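Local atomic coordinates of tubulin-specific chaperone (Trypanosoma brucei, PDB entry 4B6W), a protein that probably binds alpha-tubulin as tubulin-binding cofactor B, a chaperone of the tubulin-folding pathway, represented here by its ubiquitin-like domain alone. Residues V5-A11 against F76-D82; I27-K31 against Y44-Q48. All blocks are in the same frame, centred on the assembly; numbering follows the deposited sequence.

Contact 1 of 2, residues V5-A11 against F76-D82; sequences VSLTHSA and FVIHVVD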
loop_
_atom_site.group_PDB
_atom_site.type_symbol
_atom_site.label_atom_id
_atom_site.label_comp_id
_atom_site.label_asym_id
_atom_site.label_seq_id
_atom_site.Cartn_x
_atom_site.Cartn_y
_atom_site.Cartn_z
ATOM N N VAL A 5 7.849 4.615 2.253
ATOM C CA VAL A 5 6.745 4.162 3.105
ATOM C C VAL A 5 7.063 2.800 3.736
ATOM O O VAL A 5 8.033 2.140 3.376
ATOM C CB VAL A 5 5.400 4.099 2.308
ATOM C CG1 VAL A 5 5.083 5.440 1.771
ATOM C CG2 VAL A 5 5.462 3.088 1.138
ATOM N N SER A 6 6.255 2.383 4.706
ATOM C CA SER A 6 6.351 1.007 5.184
ATOM C C SER A 6 5.106 0.209 4.799
ATOM O O SER A 6 4.094 0.757 4.436
ATOM C CB SER A 6 6.635 0.936 6.694
ATOM O OG SER A 6 5.807 1.808 7.412
ATOM N N LEU A 7 5.198 -1.106 4.851
ATOM C CA LEU A 7 4.073 -1.945 4.479
ATOM C C LEU A 7 3.747 -2.809 5.661
ATOM O O LEU A 7 4.656 -3.402 6.284
ATOM C CB LEU A 7 4.397 -2.841 3.301
ATOM C CG LEU A 7 4.836 -2.253 1.975
ATOM C CD1 LEU A 7 5.209 -3.392 1.004
ATOM C CD2 LEU A 7 3.739 -1.392 1.405
ATOM N N THR A 8 2.446 -2.868 5.942
ATOM C CA THR A 8 1.867 -3.759 6.918
ATOM C C THR A 8 0.828 -4.642 6.195
ATOM O O THR A 8 0.457 -4.368 5.063
ATOM C CB THR A 8 1.207 -2.970 8.054
ATOM O OG1 THR A 8 0.185 -2.118 7.506
ATOM C CG2 THR A 8 2.234 -2.113 8.793
ATOM N N HIS A 9 0.368 -5.692 6.868
ATOM C CA HIS A 9 -0.495 -6.692 6.252
ATOM C C HIS A 9 -1.572 -7.137 7.220
ATOM O O HIS A 9 -1.248 -7.595 8.283
ATOM C CB HIS A 9 0.351 -7.911 5.840
ATOM C CG HIS A 9 -0.411 -8.910 5.026
ATOM N ND1 HIS A 9 -0.433 -10.258 5.324
ATOM C CD2 HIS A 9 -1.196 -8.753 3.930
ATOM C CE1 HIS A 9 -1.198 -10.882 4.442
ATOM N NE2 HIS A 9 -1.688 -9.988 3.597
ATOM N N SER A 10 -2.838 -7.053 6.824
ATOM C CA SER A 10 -3.972 -7.377 7.707
ATOM C C SER A 10 -4.051 -8.826 8.197
ATOM O O SER A 10 -4.786 -9.106 9.152
ATOM C CB SER A 10 -5.307 -7.021 7.037
ATOM O OG SER A 10 -5.676 -7.939 6.026
ATOM N N ALA A 11 -3.314 -9.737 7.552
ATOM C CA ALA A 11 -3.386 -11.163 7.835
ATOM C C ALA A 11 -2.064 -11.711 8.298
ATOM O O ALA A 11 -1.884 -12.910 8.302
ATOM C CB ALA A 11 -3.830 -11.905 6.610
ATOM N N PHE A 76 4.605 7.530 5.568
ATOM C CA PHE A 76 3.231 7.051 5.542
ATOM C C PHE A 76 3.269 5.530 5.492
ATOM O O PHE A 76 4.325 4.966 5.213
ATOM C CB PHE A 76 2.486 7.585 4.316
ATOM C CG PHE A 76 1.883 8.954 4.495
ATOM C CD1 PHE A 76 2.460 9.897 5.322
ATOM C CD2 PHE A 76 0.753 9.306 3.783
ATOM C CE1 PHE A 76 1.899 11.156 5.460
ATOM C CE2 PHE A 76 0.193 10.574 3.897
ATOM C CZ PHE A 76 0.765 11.495 4.740
ATOM N N VAL A 77 2.121 4.880 5.736
ATOM C CA VAL A 77 2.065 3.433 5.840
ATOM C C VAL A 77 1.026 2.934 4.871
ATOM O O VAL A 77 -0.122 3.417 4.849
ATOM C CB VAL A 77 1.714 2.986 7.288
ATOM C CG1 VAL A 77 1.527 1.485 7.382
ATOM C CG2 VAL A 77 2.790 3.453 8.266
ATOM N N ILE A 78 1.430 2.007 4.012
ATOM C CA ILE A 78 0.459 1.369 3.143
ATOM C C ILE A 78 0.125 0.049 3.828
ATOM O O ILE A 78 1.019 -0.809 4.003
ATOM C CB ILE A 78 1.009 1.102 1.739
ATOM C CG1 ILE A 78 1.130 2.399 0.925
ATOM C CG2 ILE A 78 0.087 0.145 0.989
ATOM C CD1 ILE A 78 1.759 2.223 -0.432
ATOM N N HIS A 79 -1.142 -0.098 4.243
ATOM C CA HIS A 79 -1.609 -1.304 4.936
ATOM C C HIS A 79 -2.361 -2.171 3.942
ATOM O O HIS A 79 -3.271 -1.704 3.258
ATOM C CB HIS A 79 -2.481 -0.927 6.128
ATOM C CG HIS A 79 -3.088 -2.095 6.838
ATOM N ND1 HIS A 79 -2.333 -3.026 7.525
ATOM C CD2 HIS A 79 -4.387 -2.469 6.995
ATOM C CE1 HIS A 79 -3.138 -3.920 8.075
ATOM N NE2 HIS A 79 -4.389 -3.606 7.772
ATOM N N VAL A 80 -1.954 -3.431 3.840
ATOM C CA VAL A 80 -2.552 -4.349 2.874
ATOM C C VAL A 80 -3.692 -5.175 3.513
ATOM O O VAL A 80 -3.447 -6.000 4.395
ATOM C CB VAL A 80 -1.457 -5.277 2.268
ATOM C CG1 VAL A 80 -2.042 -6.224 1.247
ATOM C CG2 VAL A 80 -0.331 -4.425 1.668
ATOM N N VAL A 81 -4.928 -4.945 3.069
ATOM C CA VAL A 81 -6.046 -5.698 3.569
ATOM C C VAL A 81 -6.261 -6.908 2.658
ATOM O O VAL A 81 -6.398 -6.772 1.458
ATOM C CB VAL A 81 -7.327 -4.843 3.692
ATOM C CG1 VAL A 81 -8.409 -5.644 4.424
ATOM C CG2 VAL A 81 -7.033 -3.544 4.418
ATOM N N ASP A 82 -6.244 -8.091 3.256
ATOM C CA ASP A 82 -6.263 -9.353 2.549
ATOM C C ASP A 82 -7.702 -9.856 2.478
ATOM O O ASP A 82 -8.308 -10.163 3.518
ATOM C CB ASP A 82 -5.382 -10.376 3.273
ATOM C CG ASP A 82 -5.155 -11.657 2.457
ATOM O OD1 ASP A 82 -6.134 -12.230 1.973
ATOM O OD2 ASP A 82 -3.992 -12.096 2.289
HETATM O O HOH W 1 6.299 4.351 7.169
#
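T8 and H79 meet on one face of the parallel strand pair 2-9 and 77-82, the first and last strands of the ubiquitin-like beta-grasp domain, neighbours at the middle of its mixed sheet. The chi1 of 59° at T8, with OG1 between the backbone N and the carbonyl carbon, brings the hydroxyl to the edge of the H79 imidazole, near the ring plane and 2.7 Å from ND1; either atom could be the donor. T8 CG2, anti to the carbonyl carbon, lies 3.9 Å from V77 CG1. The backbone ladder alternates between strands: S6 N binds F76 O, I78 N binds S6 O, T8 N binds I78 O, V80 N binds T8 O, and S10 N closes the series on V80 O at 2.7 Å. On the opposite, buried face L7 and I78 lie side by side pointing the same way, L7 CD2 3.7 Å from I78 CB; V34 of helix 27-35 packs on L7 and on V80. Next along, H9 CG stands anti to the backbone N (chi1 -172°), laying CD2 against V80 CG1 at 3.8 Å. Its NE2 makes a weak, bent bond of 3.4 Å to D82 OD2, the carboxylate turned 61° from the ring; T40 OG1 bonds both these atoms, and F38 stacks on the ring. At the F76 end a water joins S6 OG to F76 O. Beyond the last bridge S10 takes over with its side chain: D82 N donates to S10 OG over 2.8 Å.

Contact 2 of 2, residues I27-K31 against Y44-Q48; sequences IESIK and YMQLQ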
loop_
_atom_site.group_PDB
_atom_site.type_symbol
_atom_site.label_atom_id
_atom_site.label_comp_id
_atom_site.label_asym_id
_atom_site.label_seq_id
_atom_site.Cartn_x
_atom_site.Cartn_y
_atom_site.Cartn_z
ATOM N N ILE A 27 -1.665 2.564 -8.408
ATOM C CA ILE A 27 -1.857 1.635 -7.295
ATOM C C ILE A 27 -1.770 0.185 -7.742
ATOM O O ILE A 27 -1.314 -0.659 -6.996
ATOM C CB ILE A 27 -3.204 1.871 -6.565
ATOM C CG1 ILE A 27 -3.214 3.287 -5.956
ATOM C CG2 ILE A 27 -3.433 0.789 -5.531
ATOM C CD1 ILE A 27 -2.063 3.554 -4.982
ATOM N N GLU A 28 -2.183 -0.110 -8.962
ATOM C CA GLU A 28 -2.069 -1.487 -9.474
ATOM C C GLU A 28 -0.627 -1.980 -9.566
ATOM O O GLU A 28 -0.350 -3.165 -9.328
ATOM C CB GLU A 28 -2.642 -1.551 -10.879
ATOM C CG GLU A 28 -2.560 -2.901 -11.544
ATOM C CD GLU A 28 -3.175 -2.867 -12.934
ATOM O OE1 GLU A 28 -4.217 -2.173 -13.088
ATOM O OE2 GLU A 28 -2.607 -3.507 -13.863
ATOM N N SER A 29 0.272 -1.093 -9.988
ATOM C CA SER A 29 1.680 -1.462 -10.131
ATOM C C SER A 29 2.254 -1.703 -8.738
ATOM O O SER A 29 3.049 -2.613 -8.551
ATOM C CB SER A 29 2.459 -0.372 -10.868
ATOM O OG SER A 29 2.636 0.780 -10.060
ATOM N N ILE A 30 1.796 -0.920 -7.754
ATOM C CA ILE A 30 2.265 -1.045 -6.366
ATOM C C ILE A 30 1.856 -2.388 -5.758
ATOM O O ILE A 30 2.668 -3.035 -5.090
ATOM C CB ILE A 30 1.764 0.125 -5.479
ATOM C CG1 ILE A 30 2.418 1.435 -5.914
ATOM C CG2 ILE A 30 2.024 -0.128 -3.987
ATOM C CD1 ILE A 30 1.741 2.643 -5.314
ATOM N N LYS A 31 0.624 -2.813 -6.014
ATOM C CA LYS A 31 0.140 -4.122 -5.552
ATOM C C LYS A 31 0.996 -5.290 -6.091
ATOM O O LYS A 31 1.156 -6.325 -5.423
ATOM C CB LYS A 31 -1.315 -4.333 -5.981
ATOM C CG LYS A 31 -2.327 -3.449 -5.267
ATOM C CD LYS A 31 -3.790 -3.789 -5.617
ATOM C CE LYS A 31 -4.750 -2.788 -4.923
ATOM N NZ LYS A 31 -6.225 -3.100 -5.102
ATOM N N TYR A 44 -7.002 -9.623 -4.688
ATOM C CA TYR A 44 -7.572 -9.766 -3.345
ATOM C C TYR A 44 -6.927 -8.837 -2.326
ATOM O O TYR A 44 -6.928 -9.126 -1.126
ATOM C CB TYR A 44 -7.438 -11.220 -2.885
ATOM C CG TYR A 44 -8.284 -12.157 -3.690
ATOM C CD1 TYR A 44 -9.671 -12.057 -3.677
ATOM C CD2 TYR A 44 -7.700 -13.139 -4.487
ATOM C CE1 TYR A 44 -10.468 -12.932 -4.453
ATOM C CE2 TYR A 44 -8.473 -14.004 -5.253
ATOM C CZ TYR A 44 -9.848 -13.895 -5.230
ATOM O OH TYR A 44 -10.599 -14.772 -5.992
HETATM N N MSE A 45 -6.366 -7.730 -2.815
HETATM C CA MSE A 45 -5.793 -6.691 -1.969
HETATM C C MSE A 45 -6.566 -5.405 -2.119
HETATM O O MSE A 45 -6.870 -4.963 -3.244
HETATM C CB MSE A 45 -4.386 -6.337 -2.377
HETATM C CG MSE A 45 -3.337 -7.379 -2.279
HETATM SE SE MSE A 45 -1.618 -6.479 -2.835
HETATM C CE MSE A 45 -0.410 -8.056 -2.772
ATOM N N GLN A 46 -6.830 -4.789 -0.971
ATOM C CA GLN A 46 -7.102 -3.366 -0.897
ATOM C C GLN A 46 -5.926 -2.727 -0.192
ATOM O O GLN A 46 -5.393 -3.301 0.740
ATOM C CB GLN A 46 -8.381 -3.113 -0.118
ATOM C CG GLN A 46 -9.600 -3.575 -0.859
ATOM C CD GLN A 46 -10.920 -3.221 -0.187
ATOM O OE1 GLN A 46 -11.969 -3.633 -0.674
ATOM N NE2 GLN A 46 -10.884 -2.492 0.927
ATOM N N LEU A 47 -5.510 -1.553 -0.673
ATOM C CA LEU A 47 -4.462 -0.727 -0.043
ATOM C C LEU A 47 -5.081 0.463 0.737
ATOM O O LEU A 47 -5.763 1.308 0.171
ATOM C CB LEU A 47 -3.440 -0.238 -1.091
ATOM C CG LEU A 47 -2.591 -1.282 -1.894
ATOM C CD1 LEU A 47 -1.559 -0.567 -2.785
ATOM C CD2 LEU A 47 -1.892 -2.383 -1.039
ATOM N N GLN A 48 -4.855 0.468 2.052
ATOM C CA GLN A 48 -5.251 1.535 2.964
ATOM C C GLN A 48 -4.030 2.459 3.179
ATOM O O GLN A 48 -2.964 1.975 3.529
ATOM C CB GLN A 48 -5.670 0.899 4.313
ATOM C CG GLN A 48 -6.113 1.896 5.387
ATOM C CD GLN A 48 -6.372 1.247 6.719
ATOM O OE1 GLN A 48 -6.229 0.036 6.885
ATOM N NE2 GLN A 48 -6.738 2.060 7.699
HETATM O O HOH W 2 -7.085 -0.909 -3.088
#
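K31 reaches from helix 27-31 to the strand of M45-Q48, its chain extended from CG to the amine. CB starts beside the selenium of selenomethionine M45, 3.8 Å from SE. CG sits between two side chains, 3.9 Å from L47 CD1 and equally far from SE. CD passes M45 CB at 4.2 Å, and CE comes to 3.5 Å from M45 O while also lying near L47 CG. At the tip NZ donates to that same M45 O over 2.7 Å, approaching from above the carbonyl plane, 35° out of it. Packing of this kind, one helix laid across the concave side of a mixed sheet, is characteristic of the beta-grasp fold of ubiquitin-like domains; here the short helix and strand axes run 111° apart. NZ has further partners: water 2, which also accepts from L47 N, and N63 OD1. The lysine's aliphatic length therefore lies in the apolar layer, while its amine is bound by three oxygens, those of M45 O, the water and N63 OD1. M45 and L47 run past K31 in the reverse direction, each reaching from strand toward helix. With CG anti to its carbonyl carbon (chi1 -62°), L47 sends CD1 between I27 and I30, where CG2 of I27 is 3.6 Å away and CG2 of I30 slightly farther. L47 also touches M61, and the methyl CE of M45 extends past SE to 3.5 Å from K31 O.

From the N terminus, V5-A11 forms part of the first strand, and the chain then turns back through strand 15-22 into helix 27-35. A loop leads from there to strand 45-50, so contact 2 closes a short connection of 12 residues between its segments. Only with F76-D82, the last strand, does contact 1 close the long loop, inside which contact 2 is nested. The two join where strands 77-82 and 45-50 lie side by side: H79 N and V81 N probably bond to Q48 O and Q46 O, and L47 CD2 packs on I78 and V80. Together they tie both chain ends to the helix through one sheet.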